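Long-range contacts in LPXTG cell wall surface protein (Streptococcus gordonii, PDB 4IGB), which is a peptidoglycan-anchored surface protein of a streptococcus, whose N-terminal region, made of the N1 and N2 domains, probably serves in adhesion: residues T25-R29 with G323-L327; N37-K43 with P89-T95; M69-K75 with T135-I141; E288-P292 with F317-V321. All blocks are in the same frame, centred on the assembly; numbering follows the deposited sequence.

Contact 1. Residues T25-R29 with G323-L327; sequences TLDIR and GKDIL
D27 and K324 meet twice, once through the backbone and once through their side chains. The amide N of D27 gives a hydrogen bond to the carbonyl O of K324 at 2.6 Å, bent to 142° at the hydrogen. The lysine chain runs alongside the aspartate and bends only at its last torsion (chi4 -65°). This brings NZ to OD2 of D27 at 2.9 Å, on the anti side of the carboxylate. The same NZ bridges to OD1 of D325 at 3.2 Å, here from the syn side. One ammonium group thus links two carboxylates whose nearest oxygens, D27 OD2 and D325 OD1, are 3.5 Å apart, and it probably offsets their repulsion. The network joins the two domains: 25-29 is a loop of the N-terminal domain and 323-327 a loop of the N2 domain. Other partners take the remaining carboxylate oxygens. D27 OD1 forms a salt bridge with K289, and D325 OD2 accepts from the backbone N of V321. A water accepts from T25 OG1 and donates to G323 O at 2.8 Å. Beside these polar groups, CD2 of L26 packs on CD2 of L327 at 3.9 Å, and CG2 of I28 lies 3.8 Å from the carbonyl O of D325.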
loop_
_atom_site.group_PDB
_atom_site.type_symbol
_atom_site.label_atom_id
_atom_site.label_comp_id
_atom_site.label_asym_id
_atom_site.label_seq_id
_atom_site.Cartn_x
_atom_site.Cartn_y
_atom_site.Cartn_z
ATOM N N THR B 25 14.646 -6.616 1.275
ATOM C CA THR B 25 14.659 -6.833 2.721
ATOM C C THR B 25 13.884 -5.760 3.515
ATOM O O THR B 25 14.051 -5.619 4.734
ATOM C CB THR B 25 16.102 -6.991 3.279
ATOM O OG1 THR B 25 16.890 -5.844 2.930
ATOM C CG2 THR B 25 16.763 -8.255 2.713
ATOM N N LEU B 26 13.030 -5.021 2.818
ATOM C CA LEU B 26 12.106 -4.093 3.470
ATOM C C LEU B 26 11.328 -4.837 4.547
ATOM O O LEU B 26 10.989 -6.000 4.381
ATOM C CB LEU B 26 11.120 -3.533 2.444
ATOM C CG LEU B 26 11.335 -2.170 1.788
ATOM C CD1 LEU B 26 12.764 -1.724 1.843
ATOM C CD2 LEU B 26 10.805 -2.187 0.354
ATOM N N ASP B 27 11.045 -4.164 5.651
ATOM C CA ASP B 27 10.238 -4.757 6.706
ATOM C C ASP B 27 8.802 -4.227 6.666
ATOM O O ASP B 27 8.171 -4.034 7.703
ATOM C CB ASP B 27 10.868 -4.451 8.068
ATOM C CG ASP B 27 10.270 -5.274 9.188
ATOM O OD1 ASP B 27 9.649 -6.320 8.893
ATOM O OD2 ASP B 27 10.431 -4.883 10.367
ATOM N N ILE B 28 8.279 -3.969 5.477
ATOM C CA ILE B 28 6.921 -3.442 5.411
ATOM C C ILE B 28 5.917 -4.562 5.684
ATOM O O ILE B 28 6.268 -5.742 5.673
ATOM C CB ILE B 28 6.636 -2.735 4.082
ATOM C CG1 ILE B 28 6.853 -3.692 2.918
ATOM C CG2 ILE B 28 7.520 -1.503 3.961
ATOM C CD1 ILE B 28 6.665 -3.066 1.571
ATOM N N ARG B 29 4.673 -4.201 5.973
ATOM C CA ARG B 29 3.675 -5.229 6.209
ATOM C C ARG B 29 3.031 -5.679 4.917
ATOM O O ARG B 29 2.493 -4.864 4.170
ATOM C CB ARG B 29 2.582 -4.730 7.135
ATOM C CG ARG B 29 1.500 -5.766 7.299
ATOM C CD ARG B 29 0.582 -5.418 8.432
ATOM N NE ARG B 29 -0.246 -6.570 8.764
ATOM C CZ ARG B 29 -0.948 -6.677 9.881
ATOM N NH1 ARG B 29 -0.907 -5.696 10.783
ATOM N NH2 ARG B 29 -1.676 -7.769 10.093
ATOM N N GLY B 323 14.238 2.724 5.357
ATOM C CA GLY B 323 14.817 1.636 4.596
ATOM C C GLY B 323 14.429 0.300 5.185
ATOM O O GLY B 323 14.803 -0.752 4.674
ATOM N N LYS B 324 13.663 0.337 6.264
ATOM C CA LYS B 324 13.265 -0.898 6.941
ATOM C C LYS B 324 11.758 -0.913 7.193
ATOM O O LYS B 324 11.037 -1.689 6.575
ATOM C CB LYS B 324 14.032 -1.048 8.263
ATOM C CG LYS B 324 13.620 -2.238 9.121
ATOM C CD LYS B 324 14.289 -2.168 10.507
ATOM C CE LYS B 324 13.935 -3.360 11.390
ATOM N NZ LYS B 324 12.486 -3.394 11.733
ATOM N N ASP B 325 11.294 -0.059 8.105
ATOM C CA ASP B 325 9.873 0.062 8.420
ATOM C C ASP B 325 9.150 0.944 7.412
ATOM O O ASP B 325 8.003 0.676 7.065
ATOM C CB ASP B 325 9.695 0.677 9.801
ATOM C CG ASP B 325 10.347 -0.148 10.885
ATOM O OD1 ASP B 325 10.226 -1.385 10.820
ATOM O OD2 ASP B 325 10.973 0.441 11.790
ATOM N N ILE B 326 9.818 2.016 6.995
ATOM C CA ILE B 326 9.310 2.942 5.978
ATOM C C ILE B 326 10.298 2.981 4.814
ATOM O O ILE B 326 11.482 2.661 4.988
ATOM C CB ILE B 326 9.115 4.367 6.539
ATOM C CG1 ILE B 326 10.413 4.857 7.194
ATOM C CG2 ILE B 326 7.964 4.388 7.557
ATOM C CD1 ILE B 326 10.361 6.288 7.704
ATOM N N LEU B 327 9.818 3.381 3.636
ATOM C CA LEU B 327 10.591 3.242 2.404
ATOM C C LEU B 327 11.861 4.085 2.371
ATOM O O LEU B 327 12.832 3.726 1.695
ATOM C CB LEU B 327 9.735 3.585 1.185
ATOM C CG LEU B 327 8.524 2.690 0.931
ATOM C CD1 LEU B 327 7.744 3.226 -0.246
ATOM C CD2 LEU B 327 8.957 1.250 0.681
HETATM O O HOH W 1 15.890 -3.010 3.327
#

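Contact 2. Residues N37-K43 with P89-T95; sequences NVSVLSK and PLSLKFT
V38 lays its CG2 methyl over one face of the F94 ring, 4.0 Å from the centroid and displaced toward the rim. CG2 stands anti to the backbone N (CG1 at chi1 65°), and the two side chains run side by side in the same direction. V40 continues this apolar face. Its two methyls divide the work: CG2 meets CD2 of L92 at 3.6 Å, and CG1 meets CD1 of L90 at 4.0 Å. Strand 135-142 of the facing sheet packs on this face, I141 on V38 and F94, F139 on L90 and L92. On the face of S39 and K93, a water donates to the carbonyls of N37 and K93 and is also hydrogen-bonded to the hydroxyls of S39 and T95. The backbones pair antiparallel, with S39 and K93 bonded in both directions. Further along, L41 turns toward the partner strand and lays CD2 on CB of K93 at 3.8 Å. L41 N reaches S91 O at 2.9 Å, while S42 N makes a weak bond to that same oxygen at 3.4 Å. S91 N then returns a bond to S42 O at 2.9 Å. L41 and S42 thus both face S91, a classic beta bulge, in the edge strand of an antiparallel sheet in the N-terminal domain's beta sandwich.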
loop_
_atom_site.group_PDB
_atom_site.type_symbol
_atom_site.label_atom_id
_atom_site.label_comp_id
_atom_site.label_asym_id
_atom_site.label_seq_id
_atom_site.Cartn_x
_atom_site.Cartn_y
_atom_site.Cartn_z
ATOM N N ASN B 37 -9.742 -15.886 1.529
ATOM C CA ASN B 37 -10.432 -14.692 1.987
ATOM C C ASN B 37 -10.934 -13.807 0.860
ATOM O O ASN B 37 -11.473 -12.748 1.106
ATOM C CB ASN B 37 -9.638 -13.916 3.048
ATOM C CG ASN B 37 -8.393 -13.234 2.489
ATOM O OD1 ASN B 37 -7.750 -12.444 3.179
ATOM N ND2 ASN B 37 -8.067 -13.516 1.247
ATOM N N VAL B 38 -10.814 -14.279 -0.372
ATOM C CA VAL B 38 -11.287 -13.502 -1.511
ATOM C C VAL B 38 -12.761 -13.784 -1.786
ATOM O O VAL B 38 -13.238 -14.900 -1.583
ATOM C CB VAL B 38 -10.463 -13.794 -2.779
ATOM C CG1 VAL B 38 -10.665 -15.242 -3.220
ATOM C CG2 VAL B 38 -10.854 -12.854 -3.902
ATOM N N SER B 39 -13.486 -12.761 -2.214
ATOM C CA SER B 39 -14.842 -12.938 -2.728
ATOM C C SER B 39 -15.015 -12.118 -4.001
ATOM O O SER B 39 -14.343 -11.107 -4.200
ATOM C CB SER B 39 -15.888 -12.561 -1.675
ATOM O OG SER B 39 -15.668 -11.254 -1.174
ATOM N N VAL B 40 -15.878 -12.583 -4.890
ATOM C CA VAL B 40 -16.139 -11.867 -6.123
ATOM C C VAL B 40 -17.376 -10.998 -5.902
ATOM O O VAL B 40 -18.470 -11.517 -5.702
ATOM C CB VAL B 40 -16.373 -12.848 -7.297
ATOM C CG1 VAL B 40 -16.800 -12.102 -8.549
ATOM C CG2 VAL B 40 -15.105 -13.654 -7.574
ATOM N N LEU B 41 -17.188 -9.682 -5.909
ATOM C CA LEU B 41 -18.297 -8.739 -5.748
ATOM C C LEU B 41 -19.129 -8.681 -7.030
ATOM O O LEU B 41 -20.354 -8.582 -6.994
ATOM C CB LEU B 41 -17.764 -7.342 -5.401
ATOM C CG LEU B 41 -16.931 -7.205 -4.120
ATOM C CD1 LEU B 41 -16.721 -5.724 -3.746
ATOM C CD2 LEU B 41 -17.606 -7.946 -2.973
ATOM N N SER B 42 -18.457 -8.728 -8.169
ATOM C CA SER B 42 -19.156 -8.897 -9.431
ATOM C C SER B 42 -18.158 -9.364 -10.467
ATOM O O SER B 42 -16.956 -9.161 -10.311
ATOM C CB SER B 42 -19.793 -7.581 -9.883
ATOM O OG SER B 42 -18.793 -6.619 -10.201
ATOM N N LYS B 43 -18.653 -9.986 -11.528
ATOM C CA LYS B 43 -17.816 -10.327 -12.657
ATOM C C LYS B 43 -18.697 -10.384 -13.893
ATOM O O LYS B 43 -19.851 -10.790 -13.817
ATOM C CB LYS B 43 -17.097 -11.668 -12.432
ATOM C CG LYS B 43 -18.020 -12.861 -12.331
ATOM C CD LYS B 43 -17.248 -14.171 -12.328
ATOM C CE LYS B 43 -18.208 -15.334 -12.251
ATOM N NZ LYS B 43 -17.537 -16.564 -11.750
ATOM N N PRO B 89 -14.428 -6.332 -15.960
ATOM C CA PRO B 89 -14.754 -7.765 -16.003
ATOM C C PRO B 89 -14.849 -8.401 -14.623
ATOM O O PRO B 89 -15.481 -9.447 -14.448
ATOM C CB PRO B 89 -13.574 -8.370 -16.781
ATOM C CG PRO B 89 -12.444 -7.356 -16.629
ATOM C CD PRO B 89 -13.113 -6.024 -16.553
ATOM N N LEU B 90 -14.221 -7.774 -13.643
ATOM C CA LEU B 90 -13.999 -8.437 -12.372
ATOM C C LEU B 90 -13.751 -7.442 -11.257
ATOM O O LEU B 90 -12.870 -6.581 -11.355
ATOM C CB LEU B 90 -12.800 -9.388 -12.473
ATOM C CG LEU B 90 -12.555 -10.246 -11.231
ATOM C CD1 LEU B 90 -13.765 -11.136 -10.972
ATOM C CD2 LEU B 90 -11.293 -11.100 -11.377
ATOM N N SER B 91 -14.523 -7.590 -10.192
ATOM C CA SER B 91 -14.366 -6.810 -8.973
ATOM C C SER B 91 -14.262 -7.749 -7.765
ATOM O O SER B 91 -15.128 -8.611 -7.562
ATOM C CB SER B 91 -15.563 -5.863 -8.805
ATOM O OG SER B 91 -15.572 -5.311 -7.505
ATOM N N LEU B 92 -13.211 -7.589 -6.963
ATOM C CA LEU B 92 -12.953 -8.515 -5.864
ATOM C C LEU B 92 -12.881 -7.836 -4.514
ATOM O O LEU B 92 -12.516 -6.680 -4.405
ATOM C CB LEU B 92 -11.612 -9.234 -6.076
ATOM C CG LEU B 92 -11.501 -10.001 -7.392
ATOM C CD1 LEU B 92 -10.073 -10.458 -7.597
ATOM C CD2 LEU B 92 -12.465 -11.184 -7.381
ATOM N N LYS B 93 -13.148 -8.605 -3.475
ATOM C CA LYS B 93 -12.866 -8.162 -2.131
ATOM C C LYS B 93 -12.032 -9.225 -1.413
ATOM O O LYS B 93 -12.323 -10.418 -1.515
ATOM C CB LYS B 93 -14.172 -7.904 -1.375
ATOM C CG LYS B 93 -13.970 -7.404 0.029
ATOM C CD LYS B 93 -15.285 -7.299 0.770
ATOM C CE LYS B 93 -15.048 -6.945 2.245
ATOM N NZ LYS B 93 -16.337 -6.585 2.911
ATOM N N PHE B 94 -10.980 -8.790 -0.719
ATOM C CA PHE B 94 -10.290 -9.652 0.226
ATOM C C PHE B 94 -10.656 -9.177 1.614
ATOM O O PHE B 94 -10.325 -8.066 1.991
ATOM C CB PHE B 94 -8.771 -9.608 0.026
ATOM C CG PHE B 94 -8.322 -10.103 -1.315
ATOM C CD1 PHE B 94 -7.861 -11.400 -1.473
ATOM C CD2 PHE B 94 -8.347 -9.263 -2.420
ATOM C CE1 PHE B 94 -7.447 -11.863 -2.724
ATOM C CE2 PHE B 94 -7.945 -9.717 -3.679
ATOM C CZ PHE B 94 -7.486 -11.020 -3.824
ATOM N N THR B 95 -11.357 -10.018 2.369
ATOM C CA THR B 95 -11.858 -9.627 3.681
ATOM C C THR B 95 -10.898 -9.990 4.824
ATOM O O THR B 95 -10.403 -11.110 4.899
ATOM C CB THR B 95 -13.240 -10.274 3.977
ATOM O OG1 THR B 95 -14.173 -9.915 2.954
ATOM C CG2 THR B 95 -13.779 -9.791 5.320
HETATM O O HOH W 2 -13.933 -11.744 0.799
#

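Contact 3. Residues M69-K75 with T135-I141; sequences MENFTLK and TVEFFSI
Two neighbouring antiparallel strands of the N-terminal domain, 69-75 and 135-141, pair here around a classic beta bulge. F138 and F139 both face F72, and the register shifts by one residue. At the bulge F72 N donates to F139 O at 2.8 Å, while F72 O receives two weak bonds, from F138 N and F139 N. Regular pairing resumes to either side, with E70 and I141 bonded both ways and L74 and V136 likewise.

The face with F72, L74, F139 and I141 packs against strands 84-100 and 103-118. F72 and F139 run side by side in the same direction, their rings oblique at 46° with centroids 5.3 Å apart. CD1 of F72 meets the edge of the F139 ring at CD2, 3.3 Å away. F138 takes chi1 77°, which puts its CG between the backbone N and the carbonyl carbon. This turns the ring toward the partner strand, with its edge at the backbone carbon of T73. There CE2 of F138 touches CB of F72 at 3.7 Å and CD2 of F138 touches CG of L74 at 3.5 Å. F111 meets both F138 and F139 edge-to-face.

The face with N71, T73, E137 and S140 is more polar. Beside S140, M69 bends at its last torsion and sets CE 3.7 Å from OG of S140. The hydroxyl of T135 makes a weak bond to OG1 of T73. N71 and E137 are both buried and approach from opposite directions. Their amide and carboxylate lie nearly coplanar, 14° apart. ND2 of N71 donates to OE2 of E137 at a modelled 2.4 Å, so short that the exact length is doubtful.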
loop_
_atom_site.group_PDB
_atom_site.type_symbol
_atom_site.label_atom_id
_atom_site.label_comp_id
_atom_site.label_asym_id
_atom_site.label_seq_id
_atom_site.Cartn_x
_atom_site.Cartn_y
_atom_site.Cartn_z
ATOM N N MET B 69 -5.040 -22.839 -6.472
ATOM C CA MET B 69 -5.116 -21.590 -7.214
ATOM C C MET B 69 -6.556 -21.285 -7.595
ATOM O O MET B 69 -7.343 -22.191 -7.890
ATOM C CB MET B 69 -4.278 -21.691 -8.494
ATOM C CG MET B 69 -4.560 -20.602 -9.523
ATOM S SD MET B 69 -3.559 -20.762 -11.019
ATOM C CE MET B 69 -1.971 -20.188 -10.414
ATOM N N GLU B 70 -6.899 -20.005 -7.587
ATOM C CA GLU B 70 -8.150 -19.578 -8.187
ATOM C C GLU B 70 -7.797 -18.807 -9.438
ATOM O O GLU B 70 -7.080 -17.801 -9.382
ATOM C CB GLU B 70 -8.984 -18.740 -7.217
ATOM C CG GLU B 70 -10.426 -18.479 -7.716
ATOM C CD GLU B 70 -11.331 -19.696 -7.623
ATOM O OE1 GLU B 70 -10.940 -20.709 -7.003
ATOM O OE2 GLU B 70 -12.452 -19.638 -8.169
ATOM N N ASN B 71 -8.296 -19.292 -10.570
ATOM C CA ASN B 71 -7.884 -18.784 -11.872
ATOM C C ASN B 71 -8.989 -18.055 -12.597
ATOM O O ASN B 71 -10.154 -18.435 -12.504
ATOM C CB ASN B 71 -7.398 -19.921 -12.774
ATOM C CG ASN B 71 -6.535 -19.420 -13.907
ATOM O OD1 ASN B 71 -6.616 -19.938 -15.019
ATOM N ND2 ASN B 71 -5.709 -18.408 -13.645
ATOM N N PHE B 72 -8.614 -17.028 -13.352
ATOM C CA PHE B 72 -9.593 -16.226 -14.076
ATOM C C PHE B 72 -9.149 -16.000 -15.507
ATOM O O PHE B 72 -8.042 -15.496 -15.767
ATOM C CB PHE B 72 -9.798 -14.873 -13.392
ATOM C CG PHE B 72 -10.324 -14.964 -11.992
ATOM C CD1 PHE B 72 -9.472 -15.244 -10.933
ATOM C CD2 PHE B 72 -11.671 -14.736 -11.727
ATOM C CE1 PHE B 72 -9.957 -15.297 -9.633
ATOM C CE2 PHE B 72 -12.161 -14.812 -10.438
ATOM C CZ PHE B 72 -11.302 -15.088 -9.387
ATOM N N THR B 73 -10.011 -16.361 -16.442
ATOM C CA THR B 73 -9.725 -16.104 -17.843
ATOM C C THR B 73 -10.867 -15.346 -18.484
ATOM O O THR B 73 -11.939 -15.211 -17.897
ATOM C CB THR B 73 -9.485 -17.417 -18.616
ATOM O OG1 THR B 73 -10.714 -18.144 -18.712
ATOM C CG2 THR B 73 -8.412 -18.278 -17.908
ATOM N N LEU B 74 -10.622 -14.852 -19.696
ATOM C CA LEU B 74 -11.589 -14.083 -20.458
ATOM C C LEU B 74 -11.973 -14.844 -21.730
ATOM O O LEU B 74 -11.109 -15.265 -22.494
ATOM C CB LEU B 74 -10.993 -12.717 -20.821
ATOM C CG LEU B 74 -10.937 -11.704 -19.682
ATOM C CD1 LEU B 74 -10.034 -10.535 -20.029
ATOM C CD2 LEU B 74 -12.357 -11.222 -19.327
ATOM N N LYS B 75 -13.272 -15.028 -21.945
ATOM C CA LYS B 75 -13.783 -15.672 -23.159
ATOM C C LYS B 75 -13.669 -14.760 -24.375
ATOM O O LYS B 75 -14.288 -13.696 -24.414
ATOM C CB LYS B 75 -15.250 -16.050 -22.970
ATOM C CG LYS B 75 -15.492 -16.945 -21.769
ATOM C CD LYS B 75 -16.974 -17.017 -21.419
ATOM C CE LYS B 75 -17.191 -17.957 -20.242
ATOM N NZ LYS B 75 -18.551 -17.835 -19.653
ATOM N N THR B 135 -10.331 -19.228 -24.356
ATOM C CA THR B 135 -10.156 -18.147 -23.395
ATOM C C THR B 135 -8.720 -17.647 -23.342
ATOM O O THR B 135 -7.808 -18.266 -23.904
ATOM C CB THR B 135 -10.598 -18.563 -21.982
ATOM O OG1 THR B 135 -9.661 -19.506 -21.449
ATOM C CG2 THR B 135 -11.993 -19.177 -21.997
ATOM N N VAL B 136 -8.527 -16.512 -22.674
ATOM C CA VAL B 136 -7.201 -15.945 -22.493
ATOM C C VAL B 136 -6.994 -15.652 -21.005
ATOM O O VAL B 136 -7.894 -15.157 -20.321
ATOM C CB VAL B 136 -7.016 -14.661 -23.343
ATOM C CG1 VAL B 136 -5.741 -13.933 -22.972
ATOM C CG2 VAL B 136 -7.029 -14.991 -24.836
ATOM N N GLU B 137 -5.808 -15.973 -20.509
ATOM C CA GLU B 137 -5.458 -15.775 -19.109
ATOM C C GLU B 137 -5.336 -14.283 -18.778
ATOM O O GLU B 137 -4.815 -13.509 -19.580
ATOM C CB GLU B 137 -4.123 -16.475 -18.838
ATOM C CG GLU B 137 -3.649 -16.416 -17.393
ATOM C CD GLU B 137 -4.405 -17.376 -16.482
ATOM O OE1 GLU B 137 -4.865 -18.442 -16.954
ATOM O OE2 GLU B 137 -4.546 -17.055 -15.280
ATOM N N PHE B 138 -5.803 -13.869 -17.605
ATOM C CA PHE B 138 -5.474 -12.516 -17.152
ATOM C C PHE B 138 -5.131 -12.373 -15.673
ATOM O O PHE B 138 -4.447 -11.430 -15.293
ATOM C CB PHE B 138 -6.544 -11.491 -17.570
ATOM C CG PHE B 138 -7.797 -11.528 -16.745
ATOM C CD1 PHE B 138 -7.987 -10.619 -15.717
ATOM C CD2 PHE B 138 -8.804 -12.456 -17.013
ATOM C CE1 PHE B 138 -9.151 -10.640 -14.963
ATOM C CE2 PHE B 138 -9.963 -12.484 -16.256
ATOM C CZ PHE B 138 -10.146 -11.574 -15.240
ATOM N N PHE B 139 -5.577 -13.312 -14.842
ATOM C CA PHE B 139 -5.483 -13.128 -13.400
ATOM C C PHE B 139 -5.617 -14.427 -12.622
ATOM O O PHE B 139 -6.454 -15.276 -12.944
ATOM C CB PHE B 139 -6.575 -12.139 -12.945
ATOM C CG PHE B 139 -6.637 -11.927 -11.456
ATOM C CD1 PHE B 139 -5.668 -11.174 -10.806
ATOM C CD2 PHE B 139 -7.681 -12.458 -10.710
ATOM C CE1 PHE B 139 -5.733 -10.952 -9.435
ATOM C CE2 PHE B 139 -7.750 -12.241 -9.329
ATOM C CZ PHE B 139 -6.776 -11.497 -8.698
ATOM N N SER B 140 -4.806 -14.576 -11.576
ATOM C CA SER B 140 -4.955 -15.725 -10.690
ATOM C C SER B 140 -4.572 -15.334 -9.287
ATOM O O SER B 140 -3.845 -14.351 -9.071
ATOM C CB SER B 140 -4.110 -16.930 -11.154
ATOM O OG SER B 140 -2.719 -16.662 -11.021
ATOM N N ILE B 141 -5.077 -16.109 -8.337
ATOM C CA ILE B 141 -4.719 -15.971 -6.937
ATOM C C ILE B 141 -4.134 -17.297 -6.457
ATOM O O ILE B 141 -4.769 -18.340 -6.576
ATOM C CB ILE B 141 -5.955 -15.641 -6.094
ATOM C CG1 ILE B 141 -6.619 -14.371 -6.624
ATOM C CG2 ILE B 141 -5.584 -15.505 -4.620
ATOM C CD1 ILE B 141 -7.918 -14.021 -5.916
#

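Contact 4. Residues E288-P292 with F317-V321; sequences EKIDP and FKVPV
Apolar contact carries most of the meeting between I290, P292, K318 and P320. CG1 of I290 touches CG of the P320 ring at 3.8 Å. With CG1 anti to the carbonyl carbon (chi1 -67°), that branch rather than CG2 reaches the ring. The P320 ring also covers the backbone beside it, with CB 3.8 Å from the carbonyl O of K289. Further along, the P292 ring, which follows a cis peptide bond, packs on the aliphatic part of K318. The two side chains cross at about a right angle, CD of P292 lying 3.8 Å from CG of K318.

Polar groups meet more sparsely. K318 leaves its backbone extended and then bends at each of its later torsions (chi2 -74°). The curled end comes to the carbonyl O of D291, with CE of K318 at 2.9 Å and NZ at 3.1 Å from that oxygen. A water donates to both P292 O and K318 O, each at 3.0 Å, and so links the two backbones.

Around the pair, I290 also touches L415 and L420, and P320 touches V417, so the apolar patch continues into the N2 sheet. A glycerol, probably from the crystallisation liquor, bonds to E288 O and I290 N.

Neither segment pairs with the other as a strand here. This is loop packing at an interdomain linker: 288-292 leaves the last strand of the N-terminal domain and leads into the first strand of N2, while 317-321 is the N2 chain running on from strand 310-317.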
loop_
_atom_site.group_PDB
_atom_site.type_symbol
_atom_site.label_atom_id
_atom_site.label_comp_id
_atom_site.label_asym_id
_atom_site.label_seq_id
_atom_site.Cartn_x
_atom_site.Cartn_y
_atom_site.Cartn_z
ATOM N N GLU B 288 3.572 0.452 5.185
ATOM C CA GLU B 288 4.756 0.612 6.009
ATOM C C GLU B 288 4.378 0.440 7.470
ATOM O O GLU B 288 3.199 0.493 7.817
ATOM C CB GLU B 288 5.393 1.971 5.727
ATOM C CG GLU B 288 5.864 2.067 4.279
ATOM C CD GLU B 288 5.969 3.495 3.773
ATOM O OE1 GLU B 288 7.101 4.021 3.778
ATOM O OE2 GLU B 288 4.922 4.088 3.371
ATOM N N LYS B 289 5.375 0.211 8.318
ATOM C CA LYS B 289 5.144 -0.122 9.728
ATOM C C LYS B 289 5.431 1.022 10.679
ATOM O O LYS B 289 6.532 1.569 10.683
ATOM C CB LYS B 289 6.037 -1.295 10.153
ATOM C CG LYS B 289 5.460 -2.677 9.920
ATOM C CD LYS B 289 6.301 -3.736 10.635
ATOM C CE LYS B 289 5.998 -5.127 10.104
ATOM N NZ LYS B 289 6.950 -6.151 10.640
ATOM N N ILE B 290 4.449 1.378 11.495
ATOM C CA ILE B 290 4.717 2.231 12.650
ATOM C C ILE B 290 4.301 1.405 13.846
ATOM O O ILE B 290 3.155 1.442 14.278
ATOM C CB ILE B 290 3.968 3.597 12.606
ATOM C CG1 ILE B 290 4.495 4.461 11.457
ATOM C CG2 ILE B 290 4.150 4.369 13.927
ATOM C CD1 ILE B 290 3.718 5.758 11.247
ATOM N N ASP B 291 5.246 0.629 14.358
ATOM C CA ASP B 291 4.931 -0.403 15.326
ATOM C C ASP B 291 6.123 -0.604 16.257
ATOM O O ASP B 291 7.215 -0.944 15.810
ATOM C CB ASP B 291 4.572 -1.691 14.582
ATOM C CG ASP B 291 4.522 -2.914 15.489
ATOM O OD1 ASP B 291 4.307 -2.759 16.709
ATOM O OD2 ASP B 291 4.692 -4.043 14.973
ATOM N N PRO B 292 5.910 -0.407 17.563
ATOM C CA PRO B 292 4.605 -0.135 18.190
ATOM C C PRO B 292 3.982 1.216 17.851
ATOM O O PRO B 292 4.681 2.159 17.518
ATOM C CB PRO B 292 4.922 -0.180 19.691
ATOM C CG PRO B 292 6.382 0.154 19.772
ATOM C CD PRO B 292 7.003 -0.456 18.549
ATOM N N PHE B 317 6.553 8.046 21.466
ATOM C CA PHE B 317 6.463 7.780 20.033
ATOM C C PHE B 317 7.642 6.949 19.563
ATOM O O PHE B 317 8.784 7.385 19.656
ATOM C CB PHE B 317 6.404 9.101 19.248
ATOM C CG PHE B 317 5.250 9.987 19.648
ATOM C CD1 PHE B 317 4.042 9.911 18.982
ATOM C CD2 PHE B 317 5.376 10.886 20.693
ATOM C CE1 PHE B 317 2.963 10.714 19.355
ATOM C CE2 PHE B 317 4.305 11.700 21.067
ATOM C CZ PHE B 317 3.098 11.609 20.395
ATOM N N LYS B 318 7.371 5.757 19.041
ATOM C CA LYS B 318 8.437 4.975 18.424
ATOM C C LYS B 318 8.653 5.478 17.005
ATOM O O LYS B 318 7.694 5.671 16.253
ATOM C CB LYS B 318 8.111 3.474 18.438
ATOM C CG LYS B 318 9.167 2.563 17.776
ATOM C CD LYS B 318 9.119 2.667 16.252
ATOM C CE LYS B 318 9.073 1.318 15.548
ATOM N NZ LYS B 318 10.072 0.302 15.994
ATOM N N VAL B 319 9.916 5.678 16.644
ATOM C CA VAL B 319 10.277 6.187 15.340
ATOM C C VAL B 319 10.605 5.057 14.357
ATOM O O VAL B 319 11.483 4.241 14.615
ATOM C CB VAL B 319 11.495 7.131 15.457
ATOM C CG1 VAL B 319 11.912 7.629 14.095
ATOM C CG2 VAL B 319 11.193 8.295 16.407
ATOM N N PRO B 320 9.908 5.019 13.209
ATOM C CA PRO B 320 10.151 3.988 12.192
ATOM C C PRO B 320 11.554 4.080 11.609
ATOM O O PRO B 320 12.050 5.176 11.376
ATOM C CB PRO B 320 9.135 4.324 11.088
ATOM C CG PRO B 320 8.213 5.297 11.670
ATOM C CD PRO B 320 8.929 6.016 12.755
ATOM N N VAL B 321 12.168 2.936 11.337
ATOM C CA VAL B 321 13.500 2.904 10.748
ATOM C C VAL B 321 13.448 3.001 9.222
ATOM O O VAL B 321 12.846 2.157 8.560
ATOM C CB VAL B 321 14.258 1.617 11.152
ATOM C CG1 VAL B 321 15.608 1.533 10.431
ATOM C CG2 VAL B 321 14.429 1.545 12.681
HETATM O O HOH W 3 5.045 5.156 17.501
#

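Overall arrangement
From the N terminus, the chain first passes 25-29, which meets 323-327 of the N2 domain much later in the chain. Contact 1 therefore closes the longest loop, and the other three contacts lie within it. Contact 2 opens at 37-43 and contact 3 at 69-75. Contact 2 closes at 89-95 and contact 3 at 135-141, so these two cross. They touch, joining two sheets of the N-terminal domain face to face. Contact 4 follows in series, a short loop from 288-292 to 317-321. It touches contact 1 through E288 and K289. Contact 1 joins the two domains, and contact 4 packs the linker on an N2 loop. The nearest atoms of contacts 2 and 3 lie about 10 and 16 Å from contact 1.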